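Local coordinates for protein oligopeptide ABC transporter OppAIV (Borrelia burgdorferi B31, PDB 4GL8) that probably binds oligopeptides outside the cell membrane and delivers them to an ABC transporter for uptake, at residues V100-V105 / N202-G207; T288-L293 / A492-I497; Y376-S381 / L403-W408. All coordinates share one frame; numbering follows the deposited sequence.

Interaction 1 of 3, residues V100-V105 / N202-G207; sequences VWSDGV and NMVVSG
The hydroxyl of Ser102 receives the backbone N-H of Val205: Ser102 OG lies 2.8 Å from Val205 N, and the bond is fairly straight, 157° at the hydrogen. With chi1 at 58°, OG sits between the backbone N and carbonyl carbon of its own residue, where it faces the other loop and also presses against CA of Val204. The carbonyl of Val205 is busy as well. Its oxygen comes within 2.9 Å of Ser102 N, and Trp101 CA makes a CA-H...O contact with Val205 O at 3.4 Å. A water donates to both Val205 O and Val100 O, tying the two backbones together once more.

The packing is led by Trp101. Its six-membered ring meets the second loop along the CE3-CZ3 side: Val205 C lies at the ring edge, 3.5 Å from CE3, while Ser206 CB approaches CZ3 obliquely at 3.6 Å. The hydroxyl of Ser206 is engaged elsewhere, with the backbone N of Leu62. Val204 divides its methyls between two neighbours. Val204 CG1 rests 3.8 Å from Asp103 CG, and Val204 CG2 is turned toward Trp101 CB, a looser approach of 4.2 Å. His188 backs up this side from helix 187-193, its ring meeting that of Trp101 and its NE2 bonding to Asp103 OD2.

Within the first loop, Gly104 N bonds to Trp101 O and closes a type I beta turn; Trp101 N is held by Val105 O just beyond it. This turn, in the loop between strand 90-95 and helix 109-119 of a family 5 solute-binding protein, docks against the loop leading into strand 209-215, a loop-to-loop contact at the periphery of the fold.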
ATOM      1  N   VAL A 100     -20.935 -10.633 -15.012  1.00 25.53           N
ATOM      2  CA  VAL A 100     -20.654  -9.929 -16.263  1.00 24.87           C
ATOM      3  C   VAL A 100     -19.859  -8.677 -15.980  1.00 24.53           C
ATOM      4  O   VAL A 100     -19.961  -8.115 -14.906  1.00 23.66           O
ATOM      5  CB  VAL A 100     -21.933  -9.544 -17.019  1.00 25.88           C
ATOM      6  CG1 VAL A 100     -22.553 -10.761 -17.719  1.00 26.48           C
ATOM      7  CG2 VAL A 100     -22.928  -8.884 -16.086  1.00 25.73           C
ATOM      8  N   TRP A 101     -19.037  -8.265 -16.942  1.00 24.66           N
ATOM      9  CA  TRP A 101     -18.440  -6.941 -16.919  1.00 24.25           C
ATOM     10  C   TRP A 101     -19.559  -5.913 -17.234  1.00 24.74           C
ATOM     11  O   TRP A 101     -20.692  -6.272 -17.549  1.00 24.52           O
ATOM     12  CB  TRP A 101     -17.305  -6.836 -17.952  1.00 24.38           C
ATOM     13  CG  TRP A 101     -16.148  -7.775 -17.754  1.00 23.98           C
ATOM     14  CD1 TRP A 101     -15.892  -8.904 -18.467  1.00 24.93           C
ATOM     15  CD2 TRP A 101     -15.095  -7.667 -16.796  1.00 23.42           C
ATOM     16  NE1 TRP A 101     -14.752  -9.505 -18.019  1.00 24.10           N
ATOM     17  CE2 TRP A 101     -14.242  -8.768 -16.986  1.00 23.44           C
ATOM     18  CE3 TRP A 101     -14.792  -6.755 -15.796  1.00 22.89           C
ATOM     19  CZ2 TRP A 101     -13.110  -8.989 -16.208  1.00 22.34           C
ATOM     20  CZ3 TRP A 101     -13.647  -6.972 -15.022  1.00 22.69           C
ATOM     21  CH2 TRP A 101     -12.824  -8.082 -15.239  1.00 21.87           C
ATOM     22  N   SER A 102     -19.211  -4.638 -17.169  1.00 24.77           N
ATOM     23  CA  SER A 102     -20.175  -3.557 -17.247  1.00 26.12           C
ATOM     24  C   SER A 102     -20.701  -3.312 -18.667  1.00 26.90           C
ATOM     25  O   SER A 102     -21.663  -2.596 -18.840  1.00 27.38           O
ATOM     26  CB  SER A 102     -19.587  -2.275 -16.662  1.00 25.75           C
ATOM     27  OG  SER A 102     -18.405  -1.918 -17.340  1.00 26.75           O
ATOM     28  N   ASP A 103     -20.054  -3.908 -19.664  1.00 27.46           N
ATOM     29  CA  ASP A 103     -20.575  -3.977 -21.021  1.00 27.94           C
ATOM     30  C   ASP A 103     -21.342  -5.294 -21.291  1.00 28.81           C
ATOM     31  O   ASP A 103     -21.603  -5.613 -22.438  1.00 30.18           O
ATOM     32  CB  ASP A 103     -19.425  -3.842 -22.016  1.00 27.85           C
ATOM     33  CG  ASP A 103     -18.390  -4.966 -21.886  1.00 27.07           C
ATOM     34  OD1 ASP A 103     -18.454  -5.745 -20.929  1.00 26.82           O
ATOM     35  OD2 ASP A 103     -17.496  -5.070 -22.732  1.00 26.74           O
ATOM     36  N   GLY A 104     -21.676  -6.070 -20.251  1.00 28.56           N
ATOM     37  CA  GLY A 104     -22.431  -7.321 -20.418  1.00 28.31           C
ATOM     38  C   GLY A 104     -21.662  -8.552 -20.871  1.00 27.93           C
ATOM     39  O   GLY A 104     -22.222  -9.616 -20.946  1.00 27.99           O
ATOM     40  N   VAL A 105     -20.376  -8.421 -21.165  1.00 27.77           N
ATOM     41  CA  VAL A 105     -19.534  -9.571 -21.492  1.00 27.50           C
ATOM     42  C   VAL A 105     -19.306 -10.427 -20.226  1.00 27.00           C
ATOM     43  O   VAL A 105     -18.958  -9.902 -19.161  1.00 25.84           O
ATOM     44  CB  VAL A 105     -18.208  -9.087 -22.123  1.00 27.44           C
ATOM     45  CG1 VAL A 105     -17.194 -10.219 -22.284  1.00 26.97           C
ATOM     46  CG2 VAL A 105     -18.509  -8.430 -23.475  1.00 28.56           C
ATOM     47  N   ASN A 202     -13.728   3.881 -22.349  1.00 28.42           N
ATOM     48  CA  ASN A 202     -13.356   2.488 -22.657  1.00 26.79           C
ATOM     49  C   ASN A 202     -13.390   1.536 -21.483  1.00 25.57           C
ATOM     50  O   ASN A 202     -13.669   0.358 -21.651  1.00 24.69           O
ATOM     51  CB  ASN A 202     -11.969   2.450 -23.263  1.00 26.45           C
ATOM     52  CG  ASN A 202     -11.862   3.298 -24.515  1.00 26.97           C
ATOM     53  OD1 ASN A 202     -12.761   3.337 -25.335  1.00 27.10           O
ATOM     54  ND2 ASN A 202     -10.751   3.981 -24.648  1.00 27.10           N
ATOM     55  N   MET A 203     -13.088   2.029 -20.287  1.00 28.38           N
ATOM     56  CA  MET A 203     -12.986   1.134 -19.140  1.00 27.16           C
ATOM     57  C   MET A 203     -14.299   0.393 -18.906  1.00 26.35           C
ATOM     58  O   MET A 203     -15.342   1.003 -18.914  1.00 26.89           O
ATOM     59  CB  MET A 203     -12.633   1.911 -17.872  1.00 26.51           C
ATOM     60  CG  MET A 203     -12.584   0.997 -16.672  1.00 25.91           C
ATOM     61  SD  MET A 203     -12.065   1.811 -15.184  1.00 27.37           S
ATOM     62  CE  MET A 203     -10.293   1.971 -15.460  1.00 28.00           C
ATOM     63  N   VAL A 204     -14.246  -0.915 -18.696  1.00 25.25           N
ATOM     64  CA  VAL A 204     -15.423  -1.661 -18.258  1.00 24.77           C
ATOM     65  C   VAL A 204     -14.999  -2.343 -17.000  1.00 23.40           C
ATOM     66  O   VAL A 204     -13.823  -2.618 -16.824  1.00 23.21           O
ATOM     67  CB  VAL A 204     -15.920  -2.706 -19.292  1.00 26.77           C
ATOM     68  CG1 VAL A 204     -16.326  -2.028 -20.603  1.00 28.19           C
ATOM     69  CG2 VAL A 204     -14.882  -3.794 -19.508  1.00 26.23           C
ATOM     70  N   VAL A 205     -15.948  -2.601 -16.107  1.00 23.00           N
ATOM     71  CA  VAL A 205     -15.607  -2.965 -14.732  1.00 21.36           C
ATOM     72  C   VAL A 205     -16.504  -4.094 -14.244  1.00 22.15           C
ATOM     73  O   VAL A 205     -17.529  -4.388 -14.856  1.00 22.98           O
ATOM     74  CB  VAL A 205     -15.778  -1.751 -13.772  1.00 20.48           C
ATOM     75  CG1 VAL A 205     -15.133  -0.490 -14.348  1.00 20.51           C
ATOM     76  CG2 VAL A 205     -17.247  -1.485 -13.477  1.00 20.39           C
ATOM     77  N   SER A 206     -16.123  -4.671 -13.103  1.00 22.24           N
ATOM     78  CA  SER A 206     -16.834  -5.782 -12.464  1.00 22.91           C
ATOM     79  C   SER A 206     -17.488  -5.410 -11.143  1.00 22.35           C
ATOM     80  O   SER A 206     -18.283  -6.172 -10.611  1.00 23.06           O
ATOM     81  CB  SER A 206     -15.845  -6.929 -12.203  1.00 22.93           C
ATOM     82  OG  SER A 206     -14.730  -6.448 -11.463  1.00 22.24           O
ATOM     83  N   GLY A 207     -17.161  -4.246 -10.596  1.00 22.40           N
ATOM     84  CA  GLY A 207     -17.598  -3.885  -9.235  1.00 21.62           C
ATOM     85  C   GLY A 207     -18.773  -2.920  -9.226  1.00 22.18           C
ATOM     86  O   GLY A 207     -19.393  -2.668 -10.261  1.00 22.39           O
TER
HETATM   87  O   HOH W   1     -20.194  -5.375 -13.974  1.00 26.70           O

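Interaction 2 of 3, residues T288-L293 / A492-I497; sequences TSFYSL and AVFLNI
Phe290 and Phe494 lie side by side and point the same way at the middle of the contact. Their rings are oblique, planes 55° apart and centroids 5.5 Å from each other, with CE1 of Phe494 over one face of the Phe290 ring. Phe290 carries CG between its backbone N and carbonyl carbon (chi1 61°), and its CB lies 3.7 Å from Phe494 CD1. Ala492 CB fills in beside them, 3.8 Å from Phe290 CD1. Phe441 meets the Phe494 ring from outside.

Tyr291 and Val493 lie on the other face, and Leu495, the extra residue of a bulge, brings CD1 to 3.8 Å from Tyr291 CD1. Ile389 of helix 380-397 covers both Tyr291 and Leu495. Leu293 CD1 reaches Val493 CG2.

The strands run antiparallel, with Tyr291 and Val493 forming a hydrogen-bonded pair. Toward Ser289 the register slips by one residue in a classic beta bulge: Leu495 and Asn496 both face Ser289, whose carbonyl oxygen accepts from Leu495 N at 3.0 Å and, at a longer 3.3 Å, from Asn496 N. The return bond, Ser289 N to Asn496 O, is nearly straight at 174°.

Backbone bonds thus set the pairing and apolar groups pack beside them; at the bulge a single carbonyl serves two N-H groups and a water links Ser289 OG to Asn496 ND2.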
ATOM      1  N   THR A 288       3.149   1.785   7.911  1.00 21.77           N
ATOM      2  CA  THR A 288       4.320   2.312   8.571  1.00 21.21           C
ATOM      3  C   THR A 288       4.821   3.577   7.900  1.00 20.89           C
ATOM      4  O   THR A 288       4.615   3.802   6.708  1.00 20.67           O
ATOM      5  CB  THR A 288       5.508   1.302   8.598  1.00 21.51           C
ATOM      6  OG1 THR A 288       5.953   0.980   7.276  1.00 19.82           O
ATOM      7  CG2 THR A 288       5.138   0.003   9.355  1.00 22.88           C
ATOM      8  N   SER A 289       5.536   4.373   8.689  1.00 21.19           N
ATOM      9  CA  SER A 289       6.310   5.512   8.193  1.00 20.79           C
ATOM     10  C   SER A 289       7.806   5.225   8.413  1.00 19.72           C
ATOM     11  O   SER A 289       8.232   4.852   9.508  1.00 20.06           O
ATOM     12  CB  SER A 289       5.885   6.800   8.902  1.00 21.77           C
ATOM     13  OG  SER A 289       6.858   7.843   8.734  1.00 23.03           O
ATOM     14  N   PHE A 290       8.579   5.315   7.340  1.00 18.63           N
ATOM     15  CA  PHE A 290      10.034   5.233   7.419  1.00 18.19           C
ATOM     16  C   PHE A 290      10.657   6.112   6.330  1.00 17.62           C
ATOM     17  O   PHE A 290       9.992   6.471   5.396  1.00 16.67           O
ATOM     18  CB  PHE A 290      10.543   3.787   7.366  1.00 18.27           C
ATOM     19  CG  PHE A 290      10.210   3.022   6.089  1.00 17.70           C
ATOM     20  CD1 PHE A 290      11.014   3.123   4.975  1.00 17.24           C
ATOM     21  CD2 PHE A 290       9.127   2.157   6.050  1.00 17.69           C
ATOM     22  CE1 PHE A 290      10.732   2.401   3.814  1.00 17.41           C
ATOM     23  CE2 PHE A 290       8.833   1.416   4.910  1.00 17.80           C
ATOM     24  CZ  PHE A 290       9.638   1.551   3.770  1.00 17.60           C
ATOM     25  N   TYR A 291      11.921   6.495   6.499  1.00 17.63           N
ATOM     26  CA  TYR A 291      12.643   7.225   5.450  1.00 17.84           C
ATOM     27  C   TYR A 291      13.606   6.261   4.776  1.00 17.86           C
ATOM     28  O   TYR A 291      14.434   5.656   5.451  1.00 18.88           O
ATOM     29  CB  TYR A 291      13.385   8.436   6.063  1.00 18.61           C
ATOM     30  CG  TYR A 291      12.563   9.714   6.108  1.00 18.73           C
ATOM     31  CD1 TYR A 291      11.197   9.697   6.322  1.00 18.66           C
ATOM     32  CD2 TYR A 291      13.173  10.950   5.917  1.00 19.76           C
ATOM     33  CE1 TYR A 291      10.455  10.882   6.316  1.00 19.11           C
ATOM     34  CE2 TYR A 291      12.452  12.124   5.939  1.00 20.28           C
ATOM     35  CZ  TYR A 291      11.089  12.090   6.130  1.00 19.75           C
ATOM     36  OH  TYR A 291      10.409  13.293   6.130  1.00 21.06           O
ATOM     37  N   SER A 292      13.483   6.088   3.464  1.00 17.82           N
ATOM     38  CA  SER A 292      14.408   5.258   2.708  1.00 17.83           C
ATOM     39  C   SER A 292      15.694   6.001   2.402  1.00 18.23           C
ATOM     40  O   SER A 292      15.715   7.254   2.337  1.00 18.08           O
ATOM     41  CB  SER A 292      13.804   4.850   1.380  1.00 17.97           C
ATOM     42  OG  SER A 292      12.566   4.196   1.510  1.00 17.95           O
ATOM     43  N   LEU A 293      16.740   5.202   2.180  1.00 18.30           N
ATOM     44  CA  LEU A 293      18.109   5.674   2.017  1.00 18.86           C
ATOM     45  C   LEU A 293      18.687   4.965   0.799  1.00 19.45           C
ATOM     46  O   LEU A 293      18.656   3.751   0.728  1.00 20.70           O
ATOM     47  CB  LEU A 293      18.950   5.385   3.260  1.00 18.70           C
ATOM     48  CG  LEU A 293      18.369   5.918   4.568  1.00 18.77           C
ATOM     49  CD1 LEU A 293      19.093   5.328   5.758  1.00 19.59           C
ATOM     50  CD2 LEU A 293      18.377   7.428   4.664  1.00 19.27           C
ATOM     51  N   ALA A 492      16.797   1.594   6.424  1.00 18.00           N
ATOM     52  CA  ALA A 492      15.934   2.733   6.497  1.00 17.79           C
ATOM     53  C   ALA A 492      15.894   3.264   7.937  1.00 18.28           C
ATOM     54  O   ALA A 492      16.279   2.595   8.895  1.00 17.86           O
ATOM     55  CB  ALA A 492      14.541   2.336   6.021  1.00 17.07           C
ATOM     56  N   VAL A 493      15.444   4.497   8.053  1.00 18.89           N
ATOM     57  CA  VAL A 493      15.119   5.113   9.321  1.00 19.35           C
ATOM     58  C   VAL A 493      13.647   4.832   9.575  1.00 19.23           C
ATOM     59  O   VAL A 493      12.782   5.465   9.007  1.00 19.43           O
ATOM     60  CB  VAL A 493      15.409   6.612   9.266  1.00 19.71           C
ATOM     61  CG1 VAL A 493      15.057   7.280  10.577  1.00 20.25           C
ATOM     62  CG2 VAL A 493      16.872   6.824   8.912  1.00 20.49           C
ATOM     63  N   PHE A 494      13.372   3.821  10.384  1.00 20.28           N
ATOM     64  CA  PHE A 494      12.010   3.443  10.716  1.00 20.48           C
ATOM     65  C   PHE A 494      11.500   4.366  11.817  1.00 21.09           C
ATOM     66  O   PHE A 494      12.172   4.569  12.841  1.00 21.91           O
ATOM     67  CB  PHE A 494      11.962   1.983  11.172  1.00 20.59           C
ATOM     68  CG  PHE A 494      12.402   1.015  10.115  1.00 20.17           C
ATOM     69  CD1 PHE A 494      11.542   0.641   9.112  1.00 19.63           C
ATOM     70  CD2 PHE A 494      13.684   0.491  10.119  1.00 20.71           C
ATOM     71  CE1 PHE A 494      11.954  -0.253   8.129  1.00 19.96           C
ATOM     72  CE2 PHE A 494      14.100  -0.410   9.156  1.00 20.30           C
ATOM     73  CZ  PHE A 494      13.246  -0.770   8.143  1.00 19.98           C
ATOM     74  N   LEU A 495      10.300   4.886  11.616  1.00 20.59           N
ATOM     75  CA  LEU A 495       9.786   5.963  12.442  1.00 21.54           C
ATOM     76  C   LEU A 495       8.559   5.632  13.286  1.00 21.96           C
ATOM     77  O   LEU A 495       8.547   5.870  14.488  1.00 22.24           O
ATOM     78  CB  LEU A 495       9.463   7.170  11.553  1.00 21.41           C
ATOM     79  CG  LEU A 495      10.681   7.860  10.924  1.00 21.50           C
ATOM     80  CD1 LEU A 495      10.248   8.869   9.886  1.00 21.45           C
ATOM     81  CD2 LEU A 495      11.507   8.545  11.975  1.00 22.61           C
ATOM     82  N   ASN A 496       7.495   5.146  12.666  1.00 22.29           N
ATOM     83  CA  ASN A 496       6.320   4.810  13.453  1.00 23.59           C
ATOM     84  C   ASN A 496       5.378   3.894  12.715  1.00 22.66           C
ATOM     85  O   ASN A 496       5.555   3.620  11.522  1.00 22.22           O
ATOM     86  CB  ASN A 496       5.576   6.067  13.907  1.00 24.84           C
ATOM     87  CG  ASN A 496       5.205   6.963  12.752  1.00 26.13           C
ATOM     88  OD1 ASN A 496       4.367   6.613  11.926  1.00 25.99           O
ATOM     89  ND2 ASN A 496       5.841   8.133  12.684  1.00 26.88           N
ATOM     90  N   ILE A 497       4.422   3.376  13.473  1.00 22.70           N
ATOM     91  CA  ILE A 497       3.308   2.641  12.942  1.00 22.42           C
ATOM     92  C   ILE A 497       2.184   3.645  12.867  1.00 23.65           C
ATOM     93  O   ILE A 497       1.782   4.223  13.883  1.00 25.17           O
ATOM     94  CB  ILE A 497       2.862   1.508  13.876  1.00 21.89           C
ATOM     95  CG1 ILE A 497       4.050   0.612  14.271  1.00 21.86           C
ATOM     96  CG2 ILE A 497       1.691   0.763  13.234  1.00 21.06           C
ATOM     97  CD1 ILE A 497       4.738  -0.123  13.123  1.00 21.67           C
TER
HETATM   98  O   HOH W   2       6.032   9.826  10.393  1.00 27.31           O

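Interaction 3 of 3, residues Y376-S381 / L403-W408; sequences YNTSDS and LENEEW
Asn405 and Thr378 are joined by a nearly straight hydrogen bond, Asn405 ND2 to Thr378 OG1 at 3.0 Å and 169°, with the hydroxyl oxygen in the amide plane. Thr378 carries OG1 anti to its carbonyl carbon (chi1 -47°), which brings it alongside the neighbouring strand. The backbone N of Thr378 gives a 2.8 Å bond to Glu406 O, arriving from above that carbonyl's plane. Further back, Tyr376 N donates to Glu404 O, while Glu406 N returns the tie to Tyr376 O at 2.9 Å, almost along the C=O axis.

This is the alternating bonding of parallel strands. Helix 380-397 links strands 372-377 and 401-406 in a beta-alpha-beta unit, and each strand here runs out into a helix start: Ser379 caps the helix 380-397 through Gln382 N, and Glu407 caps helix 408-417 through Ser409 N. The carboxylate of Glu406 is held by Lys375 and Ser414.

On one side of the strands the Tyr376 ring packs over Asn405, with Asn405 CA above one face toward the rim and Asn405 CB 3.7 Å from Tyr376 CZ; Leu403 CB lies at the ring edge. On the other side Asn377 and Trp408 run side by side, ND2 of Asn377 3.7 Å from Trp408 CZ3. That same ND2 bonds to the backbone of the bound peptide, against which Trp408 packs, while Arg424 holds Asn377 OD1 and Asp50 holds Trp408 NE1.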
ATOM      1  N   TYR A 376      10.032  14.267  -0.588  1.00 20.34           N
ATOM      2  CA  TYR A 376       8.750  13.813  -0.008  1.00 20.25           C
ATOM      3  C   TYR A 376       7.606  14.133  -0.975  1.00 21.03           C
ATOM      4  O   TYR A 376       7.750  14.980  -1.882  1.00 21.49           O
ATOM      5  CB  TYR A 376       8.511  14.434   1.354  1.00 20.21           C
ATOM      6  CG  TYR A 376       8.342  15.904   1.300  1.00 21.38           C
ATOM      7  CD1 TYR A 376       9.448  16.762   1.311  1.00 22.48           C
ATOM      8  CD2 TYR A 376       7.075  16.462   1.215  1.00 22.96           C
ATOM      9  CE1 TYR A 376       9.278  18.149   1.235  1.00 23.12           C
ATOM     10  CE2 TYR A 376       6.894  17.824   1.141  1.00 24.09           C
ATOM     11  CZ  TYR A 376       7.992  18.661   1.158  1.00 24.23           C
ATOM     12  OH  TYR A 376       7.760  20.011   1.067  1.00 26.62           O
ATOM     13  N   ASN A 377       6.468  13.455  -0.806  1.00 21.28           N
ATOM     14  CA  ASN A 377       5.342  13.699  -1.707  1.00 21.50           C
ATOM     15  C   ASN A 377       4.608  14.967  -1.268  1.00 22.48           C
ATOM     16  O   ASN A 377       4.434  15.186  -0.081  1.00 22.98           O
ATOM     17  CB  ASN A 377       4.403  12.510  -1.725  1.00 21.67           C
ATOM     18  CG  ASN A 377       3.969  12.105  -0.349  1.00 21.02           C
ATOM     19  OD1 ASN A 377       4.805  11.802   0.488  1.00 20.72           O
ATOM     20  ND2 ASN A 377       2.673  12.119  -0.098  1.00 21.66           N
ATOM     21  N   THR A 378       4.211  15.805  -2.219  1.00 23.56           N
ATOM     22  CA  THR A 378       3.511  17.048  -1.903  1.00 23.97           C
ATOM     23  C   THR A 378       2.363  16.681  -0.970  1.00 25.13           C
ATOM     24  O   THR A 378       1.506  15.835  -1.298  1.00 26.00           O
ATOM     25  CB  THR A 378       2.946  17.713  -3.171  1.00 24.50           C
ATOM     26  OG1 THR A 378       3.950  17.743  -4.187  1.00 24.20           O
ATOM     27  CG2 THR A 378       2.416  19.171  -2.893  1.00 25.45           C
ATOM     28  N   SER A 379       2.361  17.298   0.192  1.00 24.87           N
ATOM     29  CA  SER A 379       1.394  17.003   1.231  1.00 26.36           C
ATOM     30  C   SER A 379       1.769  17.884   2.389  1.00 27.24           C
ATOM     31  O   SER A 379       2.944  17.960   2.742  1.00 26.55           O
ATOM     32  CB  SER A 379       1.489  15.544   1.699  1.00 25.28           C
ATOM     33  OG  SER A 379       1.141  15.413   3.073  1.00 25.32           O
ATOM     34  N   ASP A 380       0.783  18.532   2.973  1.00 29.41           N
ATOM     35  CA  ASP A 380       0.991  19.362   4.173  1.00 30.92           C
ATOM     36  C   ASP A 380       1.525  18.574   5.362  1.00 30.53           C
ATOM     37  O   ASP A 380       2.422  19.023   6.070  1.00 29.16           O
ATOM     38  CB  ASP A 380      -0.326  20.017   4.556  1.00 32.51           C
ATOM     39  CG  ASP A 380      -0.763  21.054   3.549  1.00 33.62           C
ATOM     40  OD1 ASP A 380       0.130  21.605   2.872  1.00 33.83           O
ATOM     41  OD2 ASP A 380      -1.972  21.341   3.464  1.00 34.63           O
ATOM     42  N   SER A 381       0.979  17.390   5.568  1.00 31.17           N
ATOM     43  CA  SER A 381       1.475  16.517   6.626  1.00 32.43           C
ATOM     44  C   SER A 381       2.957  16.147   6.424  1.00 29.93           C
ATOM     45  O   SER A 381       3.779  16.259   7.350  1.00 28.58           O
ATOM     46  CB  SER A 381       0.620  15.238   6.721  1.00 34.42           C
ATOM     47  OG  SER A 381       0.553  14.802   8.085  1.00 37.47           O
ATOM     48  N   LEU A 403      15.135  20.116   1.520  1.00 26.13           N
ATOM     49  CA  LEU A 403      13.851  19.473   1.293  1.00 26.81           C
ATOM     50  C   LEU A 403      13.340  19.760  -0.112  1.00 26.49           C
ATOM     51  O   LEU A 403      13.576  20.811  -0.669  1.00 25.80           O
ATOM     52  CB  LEU A 403      12.815  19.944   2.313  1.00 27.75           C
ATOM     53  CG  LEU A 403      13.183  19.817   3.794  1.00 27.65           C
ATOM     54  CD1 LEU A 403      12.024  20.303   4.644  1.00 27.95           C
ATOM     55  CD2 LEU A 403      13.543  18.392   4.182  1.00 26.30           C
ATOM     56  N   GLU A 404      12.626  18.797  -0.657  1.00 26.67           N
ATOM     57  CA  GLU A 404      12.147  18.857  -2.010  1.00 27.83           C
ATOM     58  C   GLU A 404      10.870  18.038  -2.173  1.00 26.26           C
ATOM     59  O   GLU A 404      10.855  16.817  -1.914  1.00 23.51           O
ATOM     60  CB  GLU A 404      13.217  18.305  -2.929  1.00 30.36           C
ATOM     61  CG  GLU A 404      12.842  18.413  -4.389  1.00 34.41           C
ATOM     62  CD  GLU A 404      14.052  18.386  -5.293  1.00 36.74           C
ATOM     63  OE1 GLU A 404      14.174  17.424  -6.065  1.00 38.19           O
ATOM     64  OE2 GLU A 404      14.878  19.321  -5.213  1.00 40.83           O
ATOM     65  N   ASN A 405       9.790  18.701  -2.587  1.00 25.03           N
ATOM     66  CA  ASN A 405       8.533  17.998  -2.824  1.00 24.49           C
ATOM     67  C   ASN A 405       8.378  17.535  -4.276  1.00 24.37           C
ATOM     68  O   ASN A 405       8.894  18.158  -5.207  1.00 23.68           O
ATOM     69  CB  ASN A 405       7.338  18.861  -2.433  1.00 25.56           C
ATOM     70  CG  ASN A 405       7.116  19.993  -3.396  1.00 26.32           C
ATOM     71  OD1 ASN A 405       7.903  20.908  -3.451  1.00 26.71           O
ATOM     72  ND2 ASN A 405       6.068  19.904  -4.193  1.00 27.02           N
ATOM     73  N   GLU A 406       7.666  16.424  -4.439  1.00 24.10           N
ATOM     74  CA  GLU A 406       7.265  15.942  -5.755  1.00 24.48           C
ATOM     75  C   GLU A 406       5.782  15.584  -5.759  1.00 24.02           C
ATOM     76  O   GLU A 406       5.240  15.097  -4.773  1.00 23.44           O
ATOM     77  CB  GLU A 406       8.113  14.716  -6.152  1.00 24.08           C
ATOM     78  CG  GLU A 406       9.570  15.030  -6.470  1.00 23.85           C
ATOM     79  CD  GLU A 406      10.381  13.820  -6.908  1.00 23.88           C
ATOM     80  OE1 GLU A 406      10.049  12.650  -6.595  1.00 23.04           O
ATOM     81  OE2 GLU A 406      11.396  14.037  -7.594  1.00 25.71           O
ATOM     82  N   GLU A 407       5.133  15.851  -6.877  1.00 24.21           N
ATOM     83  CA  GLU A 407       3.773  15.425  -7.097  1.00 24.78           C
ATOM     84  C   GLU A 407       3.750  13.885  -7.053  1.00 23.01           C
ATOM     85  O   GLU A 407       4.727  13.230  -7.419  1.00 21.67           O
ATOM     86  CB  GLU A 407       3.266  15.937  -8.455  1.00 26.81           C
ATOM     87  CG  GLU A 407       1.755  15.813  -8.686  1.00 28.56           C
ATOM     88  CD  GLU A 407       1.288  14.446  -9.207  1.00 29.96           C
ATOM     89  OE1 GLU A 407       2.054  13.729  -9.911  1.00 30.82           O
ATOM     90  OE2 GLU A 407       0.124  14.065  -8.916  1.00 30.77           O
ATOM     91  N   TRP A 408       2.615  13.349  -6.630  1.00 22.20           N
ATOM     92  CA  TRP A 408       2.430  11.956  -6.313  1.00 21.58           C
ATOM     93  C   TRP A 408       3.007  10.999  -7.359  1.00 21.60           C
ATOM     94  O   TRP A 408       3.759  10.115  -6.992  1.00 20.97           O
ATOM     95  CB  TRP A 408       0.941  11.679  -6.082  1.00 22.19           C
ATOM     96  CG  TRP A 408       0.596  10.235  -5.550  1.00 22.38           C
ATOM     97  CD1 TRP A 408      -0.243   9.341  -6.128  1.00 22.50           C
ATOM     98  CD2 TRP A 408       1.040   9.625  -4.327  1.00 21.58           C
ATOM     99  NE1 TRP A 408      -0.337   8.214  -5.374  1.00 22.77           N
ATOM    100  CE2 TRP A 408       0.440   8.351  -4.259  1.00 21.92           C
ATOM    101  CE3 TRP A 408       1.916  10.020  -3.303  1.00 20.78           C
ATOM    102  CZ2 TRP A 408       0.672   7.461  -3.205  1.00 21.47           C
ATOM    103  CZ3 TRP A 408       2.155   9.161  -2.278  1.00 20.78           C
ATOM    104  CH2 TRP A 408       1.519   7.874  -2.224  1.00 20.95           C
TER

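How the interactions relate
Interactions 2 and 3 are neighbours: their centres are about 16 Å apart and their nearest atoms about 5 Å. Along the chain, 376-381 and 403-408 fall inside the long loop closed by 288-293 and 492-497. Strand 422-428 connects them physically, pairing with strand 287-293 on one side and 372-377 on the other, and its Arg424 touches both Tyr291 and Asn377. Interaction 3 reaches the bound peptide, through Asn377 and Trp408. Interaction 1 closes earlier in the sequence and stands apart, with centres about 39 Å from interaction 2, across the chain's centre, and about 35 Å from interaction 3.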